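Local coordinates for ribosome-inactivating protein (Lychnis chalcedonica, PDB 2G5X) that is lychnin, a single-chain plant protein of the ribosome-inactivating family, built from a mixed beta sheet packed with a set of helices, at residues 150-154 against 155-159; 163-166 against 167-171. All coordinates share one frame; numbering follows the deposited sequence.

Interaction 1 of 2, residues 150-154 against 155-159; sequences KVFTG and KNVAK
Thr-153 turns its hydroxyl onto the first turn of the helix that starts after it. OG1 accepts from the backbone N of Asn-156 at 3.2 Å, with an N-H...O angle of 161°. The torsion explains this bond. OG1 sits between the backbone N and the carbonyl carbon (chi1 65°), which swings it over the helix start. The Asn-156 side chain passes at a slant across that of Thr-153. Its ND2 is 3.0 Å from Thr-153 OG1, but the angle is too poor for a hydrogen bond.

The backbone takes over from there. Val-157 N donates to Thr-153 O at 3.1 Å, almost straight at 172°. Ala-158 N donates to Gly-154 O at 3.0 Å. With OG1 accepting from Asn-156 N, Thr-153 is the N-cap of helix 154-173, a long helix of the ribosome-inactivating protein fold.

Val-157 CG2 rests 3.8 Å from Phe-152 CB. This methyl meets the ring of Phe-152 obliquely.

A water links the loop to the cap. It donates to Val-151 O and accepts from Asn-156 ND2, at 2.9 Å from each. Its bond from Thr-153 N is weak.

Further out, Phe-152 packs on Leu-113, Pro-114 and Val-147, and on Arg-84 and Asn-86 of strand 83-87. Val-157 reaches Cys-115. Lys-150 O accepts from Arg-84.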
ATOM      1  N   LYS A 150      13.987 -11.255  -9.633  1.00  9.88           N
ATOM      2  CA  LYS A 150      15.434 -11.088  -9.531  1.00 11.79           C
ATOM      3  C   LYS A 150      15.981 -11.323  -8.130  1.00 11.50           C
ATOM      4  O   LYS A 150      15.251 -11.707  -7.214  1.00 11.48           O
ATOM      5  CB  LYS A 150      15.820  -9.683  -9.991  1.00 14.41           C
ATOM      6  CG  LYS A 150      15.414  -9.373 -11.422  1.00 16.10           C
ATOM      7  CD  LYS A 150      15.768  -7.949 -11.801  1.00 18.60           C
ATOM      8  CE  LYS A 150      15.412  -7.674 -13.252  1.00 16.11           C
ATOM      9  NZ  LYS A 150      15.772  -6.289 -13.654  1.00 19.11           N
ATOM     10  N   VAL A 151      17.286 -11.113  -7.983  1.00 10.95           N
ATOM     11  CA  VAL A 151      17.941 -11.240  -6.691  1.00 11.76           C
ATOM     12  C   VAL A 151      17.554  -9.963  -5.953  1.00 11.47           C
ATOM     13  O   VAL A 151      17.686  -8.864  -6.497  1.00 12.11           O
ATOM     14  CB  VAL A 151      19.476 -11.299  -6.839  1.00 13.10           C
ATOM     15  CG1 VAL A 151      20.135 -11.176  -5.476  1.00 14.66           C
ATOM     16  CG2 VAL A 151      19.883 -12.603  -7.506  1.00 15.13           C
ATOM     17  N   PHE A 152      17.069 -10.110  -4.726  1.00 11.34           N
ATOM     18  CA  PHE A 152      16.630  -8.971  -3.924  1.00 11.67           C
ATOM     19  C   PHE A 152      17.749  -8.257  -3.168  1.00 12.68           C
ATOM     20  O   PHE A 152      18.586  -8.897  -2.534  1.00 14.54           O
ATOM     21  CB  PHE A 152      15.589  -9.425  -2.895  1.00 12.58           C
ATOM     22  CG  PHE A 152      14.342 -10.011  -3.494  1.00  9.29           C
ATOM     23  CD1 PHE A 152      13.644 -11.012  -2.823  1.00 10.73           C
ATOM     24  CD2 PHE A 152      13.846  -9.551  -4.711  1.00 10.01           C
ATOM     25  CE1 PHE A 152      12.476 -11.547  -3.353  1.00 11.16           C
ATOM     26  CE2 PHE A 152      12.677 -10.080  -5.250  1.00 11.22           C
ATOM     27  CZ  PHE A 152      11.988 -11.080  -4.570  1.00 10.45           C
ATOM     28  N   THR A 153      17.751  -6.930  -3.240  1.00 12.32           N
ATOM     29  CA  THR A 153      18.717  -6.123  -2.508  1.00 13.39           C
ATOM     30  C   THR A 153      17.870  -5.240  -1.598  1.00 13.40           C
ATOM     31  O   THR A 153      16.716  -4.943  -1.918  1.00 13.46           O
ATOM     32  CB  THR A 153      19.566  -5.212  -3.428  1.00 13.66           C
ATOM     33  OG1 THR A 153      18.722  -4.241  -4.057  1.00 13.74           O
ATOM     34  CG2 THR A 153      20.279  -6.035  -4.489  1.00 16.73           C
ATOM     35  N   GLY A 154      18.428  -4.833  -0.463  1.00 12.43           N
ATOM     36  CA  GLY A 154      17.683  -3.986   0.451  1.00 11.12           C
ATOM     37  C   GLY A 154      17.137  -2.737  -0.219  1.00 11.64           C
ATOM     38  O   GLY A 154      15.978  -2.370  -0.018  1.00 10.51           O
ATOM     39  N   LYS A 155      17.964  -2.086  -1.032  1.00 11.46           N
ATOM     40  CA  LYS A 155      17.548  -0.864  -1.711  1.00 10.52           C
ATOM     41  C   LYS A 155      16.400  -1.049  -2.701  1.00 10.41           C
ATOM     42  O   LYS A 155      15.408  -0.320  -2.645  1.00  9.85           O
ATOM     43  CB  LYS A 155      18.736  -0.222  -2.433  1.00 12.35           C
ATOM     44  CG  LYS A 155      18.369   1.089  -3.116  1.00 13.86           C
ATOM     45  CD  LYS A 155      19.517   1.660  -3.934  1.00 17.39           C
ATOM     46  CE  LYS A 155      19.057   2.892  -4.699  1.00 19.68           C
ATOM     47  NZ  LYS A 155      20.139   3.486  -5.535  1.00 21.79           N
ATOM     48  N   ASN A 156      16.525  -2.013  -3.609  1.00  8.62           N
ATOM     49  CA  ASN A 156      15.473  -2.236  -4.596  1.00  9.25           C
ATOM     50  C   ASN A 156      14.136  -2.592  -3.947  1.00  7.38           C
ATOM     51  O   ASN A 156      13.096  -2.044  -4.316  1.00  7.74           O
ATOM     52  CB  ASN A 156      15.878  -3.328  -5.589  1.00  9.86           C
ATOM     53  CG  ASN A 156      17.026  -2.905  -6.490  1.00 14.86           C
ATOM     54  OD1 ASN A 156      17.193  -1.719  -6.797  1.00 16.01           O
ATOM     55  ND2 ASN A 156      17.813  -3.878  -6.940  1.00 14.80           N
ATOM     56  N   VAL A 157      14.161  -3.501  -2.978  1.00  6.07           N
ATOM     57  CA  VAL A 157      12.930  -3.894  -2.302  1.00  6.60           C
ATOM     58  C   VAL A 157      12.315  -2.729  -1.528  1.00  6.58           C
ATOM     59  O   VAL A 157      11.109  -2.488  -1.611  1.00  5.16           O
ATOM     60  CB  VAL A 157      13.178  -5.068  -1.329  1.00  6.50           C
ATOM     61  CG1 VAL A 157      11.937  -5.314  -0.473  1.00  8.75           C
ATOM     62  CG2 VAL A 157      13.531  -6.327  -2.117  1.00  7.13           C
ATOM     63  N   ALA A 158      13.146  -2.005  -0.783  1.00  6.25           N
ATOM     64  CA  ALA A 158      12.666  -0.873   0.012  1.00  7.39           C
ATOM     65  C   ALA A 158      12.032   0.230  -0.835  1.00  7.92           C
ATOM     66  O   ALA A 158      11.005   0.795  -0.459  1.00  7.63           O
ATOM     67  CB  ALA A 158      13.811  -0.297   0.842  1.00  7.35           C
ATOM     68  N   LYS A 159      12.647   0.539  -1.974  1.00  8.16           N
ATOM     69  CA  LYS A 159      12.130   1.583  -2.852  1.00  8.13           C
ATOM     70  C   LYS A 159      10.781   1.179  -3.431  1.00  7.41           C
ATOM     71  O   LYS A 159       9.841   1.975  -3.447  1.00  5.73           O
ATOM     72  CB  LYS A 159      13.129   1.856  -3.978  1.00 11.75           C
ATOM     73  CG  LYS A 159      14.381   2.579  -3.534  1.00 18.91           C
ATOM     74  CD  LYS A 159      15.011   3.313  -4.707  1.00 22.16           C
ATOM     75  CE  LYS A 159      13.989   4.122  -5.479  1.00 23.66           C
ATOM     76  NZ  LYS A 159      14.671   5.104  -6.369  1.00 27.37           N
TER
HETATM   77  O   HOH W   1      16.418  -6.314  -6.320  1.00 13.30           O

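Interaction 2 of 2, residues 163-166 against 167-171; sequences ISIQ and MVAEA
Ile-163 and Met-167 lie side by side on one face of helix 154-173 and point the same way. Ile-163 CG2 touches Met-167 SD at 3.6 Å. Ile-165 CG2 makes a looser contact with Ala-169 CB, at 4.4 Å. Val-168 packs on Phe-16 and Leu-20 of helix 10-25, and Ala-169 on Phe-63 of strand 58-64.

The backbone bonds change spacing along this piece. Met-167 N donates to Ile-163 O at 3.0 Å. Val-168 N donates to Ser-164 O at 2.8 Å, but more bent, at 139°. Glu-170 N then bonds to Ile-165 O, five residues back, at 2.9 Å and 170°. Ala-171 N to Gln-166 O is also an i to i+5 pair, but weak. This is a wider, pi-type turn at 167-170 within the alpha helix.

Among the polar side chains, Glu-170 CG lies anti to its carbonyl carbon (chi1 -58°), which sets it 3.6 Å from Ile-165 O. The bend at chi2 then turns the carboxylate. Ser-164 OG bonds to Phe-160 O. The wider turn thus gives Glu-170 N its backbone partner in Ile-165 O, while a salt bridge from OE1 to Arg-173 and a hydrogen bond between OE2 and Tyr-119 position the carboxylate.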
ATOM      1  N   ILE A 163       7.132   3.215  -2.594  1.00  5.47           N
ATOM      2  CA  ILE A 163       6.316   3.790  -3.654  1.00  5.64           C
ATOM      3  C   ILE A 163       4.927   3.155  -3.613  1.00  6.30           C
ATOM      4  O   ILE A 163       3.912   3.844  -3.760  1.00  6.05           O
ATOM      5  CB  ILE A 163       6.949   3.564  -5.046  1.00  5.75           C
ATOM      6  CG1 ILE A 163       8.291   4.301  -5.136  1.00  4.82           C
ATOM      7  CG2 ILE A 163       6.007   4.072  -6.130  1.00  3.60           C
ATOM      8  CD1 ILE A 163       9.079   3.999  -6.414  1.00  7.77           C
ATOM      9  N   SER A 164       4.886   1.842  -3.398  1.00  5.53           N
ATOM     10  CA  SER A 164       3.619   1.120  -3.327  1.00  5.58           C
ATOM     11  C   SER A 164       2.784   1.588  -2.133  1.00  6.25           C
ATOM     12  O   SER A 164       1.568   1.741  -2.241  1.00  7.45           O
ATOM     13  CB  SER A 164       3.872  -0.386  -3.220  1.00  5.76           C
ATOM     14  OG  SER A 164       4.439  -0.896  -4.418  1.00  7.24           O
ATOM     15  N   ILE A 165       3.432   1.810  -0.994  1.00  5.56           N
ATOM     16  CA  ILE A 165       2.720   2.264   0.197  1.00  5.50           C
ATOM     17  C   ILE A 165       2.055   3.621  -0.056  1.00  6.58           C
ATOM     18  O   ILE A 165       0.883   3.821   0.265  1.00  6.35           O
ATOM     19  CB  ILE A 165       3.682   2.353   1.407  1.00  5.55           C
ATOM     20  CG1 ILE A 165       4.089   0.937   1.833  1.00  7.68           C
ATOM     21  CG2 ILE A 165       3.022   3.095   2.563  1.00  7.45           C
ATOM     22  CD1 ILE A 165       5.230   0.895   2.835  1.00  9.29           C
ATOM     23  N   GLN A 166       2.800   4.543  -0.653  1.00  5.61           N
ATOM     24  CA  GLN A 166       2.276   5.873  -0.949  1.00  5.88           C
ATOM     25  C   GLN A 166       1.108   5.843  -1.931  1.00  5.65           C
ATOM     26  O   GLN A 166       0.046   6.407  -1.666  1.00  5.44           O
ATOM     27  CB  GLN A 166       3.384   6.753  -1.538  1.00  7.05           C
ATOM     28  CG  GLN A 166       4.495   7.107  -0.570  1.00  7.53           C
ATOM     29  CD  GLN A 166       4.152   8.304   0.291  1.00 13.18           C
ATOM     30  OE1 GLN A 166       3.112   8.333   0.949  1.00 12.99           O
ATOM     31  NE2 GLN A 166       5.029   9.304   0.292  1.00 12.84           N
ATOM     32  N   MET A 167       1.311   5.174  -3.064  1.00  5.80           N
ATOM     33  CA  MET A 167       0.308   5.111  -4.120  1.00  6.58           C
ATOM     34  C   MET A 167      -0.882   4.186  -3.890  1.00  5.63           C
ATOM     35  O   MET A 167      -1.936   4.374  -4.499  1.00  7.10           O
ATOM     36  CB  MET A 167       0.992   4.753  -5.445  1.00  7.48           C
ATOM     37  CG  MET A 167       2.015   5.796  -5.899  1.00  7.56           C
ATOM     38  SD  MET A 167       2.884   5.366  -7.424  1.00  7.56           S
ATOM     39  CE  MET A 167       1.623   5.702  -8.644  1.00  7.52           C
ATOM     40  N   VAL A 168      -0.725   3.200  -3.012  1.00  5.10           N
ATOM     41  CA  VAL A 168      -1.808   2.261  -2.736  1.00  5.67           C
ATOM     42  C   VAL A 168      -2.437   2.461  -1.354  1.00  5.96           C
ATOM     43  O   VAL A 168      -3.619   2.793  -1.253  1.00  5.86           O
ATOM     44  CB  VAL A 168      -1.316   0.790  -2.870  1.00  5.06           C
ATOM     45  CG1 VAL A 168      -2.476  -0.179  -2.658  1.00  4.85           C
ATOM     46  CG2 VAL A 168      -0.701   0.569  -4.250  1.00  7.98           C
ATOM     47  N   ALA A 169      -1.650   2.288  -0.295  1.00  5.48           N
ATOM     48  CA  ALA A 169      -2.173   2.423   1.065  1.00  5.55           C
ATOM     49  C   ALA A 169      -2.546   3.842   1.501  1.00  6.54           C
ATOM     50  O   ALA A 169      -3.668   4.080   1.948  1.00  5.01           O
ATOM     51  CB  ALA A 169      -1.184   1.817   2.062  1.00  6.79           C
ATOM     52  N   GLU A 170      -1.618   4.786   1.380  1.00  4.40           N
ATOM     53  CA  GLU A 170      -1.907   6.156   1.795  1.00  7.47           C
ATOM     54  C   GLU A 170      -3.003   6.784   0.938  1.00  6.00           C
ATOM     55  O   GLU A 170      -3.847   7.530   1.445  1.00  6.61           O
ATOM     56  CB  GLU A 170      -0.632   7.004   1.747  1.00  6.79           C
ATOM     57  CG  GLU A 170       0.500   6.457   2.618  1.00  8.70           C
ATOM     58  CD  GLU A 170       0.261   6.617   4.117  1.00 11.22           C
ATOM     59  OE1 GLU A 170      -0.902   6.776   4.545  1.00 10.33           O
ATOM     60  OE2 GLU A 170       1.253   6.566   4.876  1.00 12.48           O
ATOM     61  N   ALA A 171      -2.995   6.479  -0.356  1.00  6.71           N
ATOM     62  CA  ALA A 171      -4.012   7.008  -1.264  1.00  6.58           C
ATOM     63  C   ALA A 171      -5.378   6.419  -0.899  1.00  7.04           C
ATOM     64  O   ALA A 171      -6.405   7.085  -1.023  1.00  7.37           O
ATOM     65  CB  ALA A 171      -3.661   6.666  -2.714  1.00  7.72           C
TER

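How the interactions relate
Both contacts belong to helix 154-173, with interaction 1 at its start and interaction 2 further along. Their centres are about 18 Å apart. Interaction 1 lies toward the edge of the chain, its centre about 17 Å from that of the chain, and is partly buried. Interaction 2 lies about 4 Å from the chain centre, and all its touching residues are buried. The first joins a loop to the helix through a side-chain cap and a water. The second stays within the helix, where the backbone shifts to i to i+5 bonds and apolar side chains pack alongside. Its polar groups turn to protein partners such as Tyr-119 and Arg-173. Helix 119-126 borders the first contact, while helices 10-25 and 137-145 touch the second.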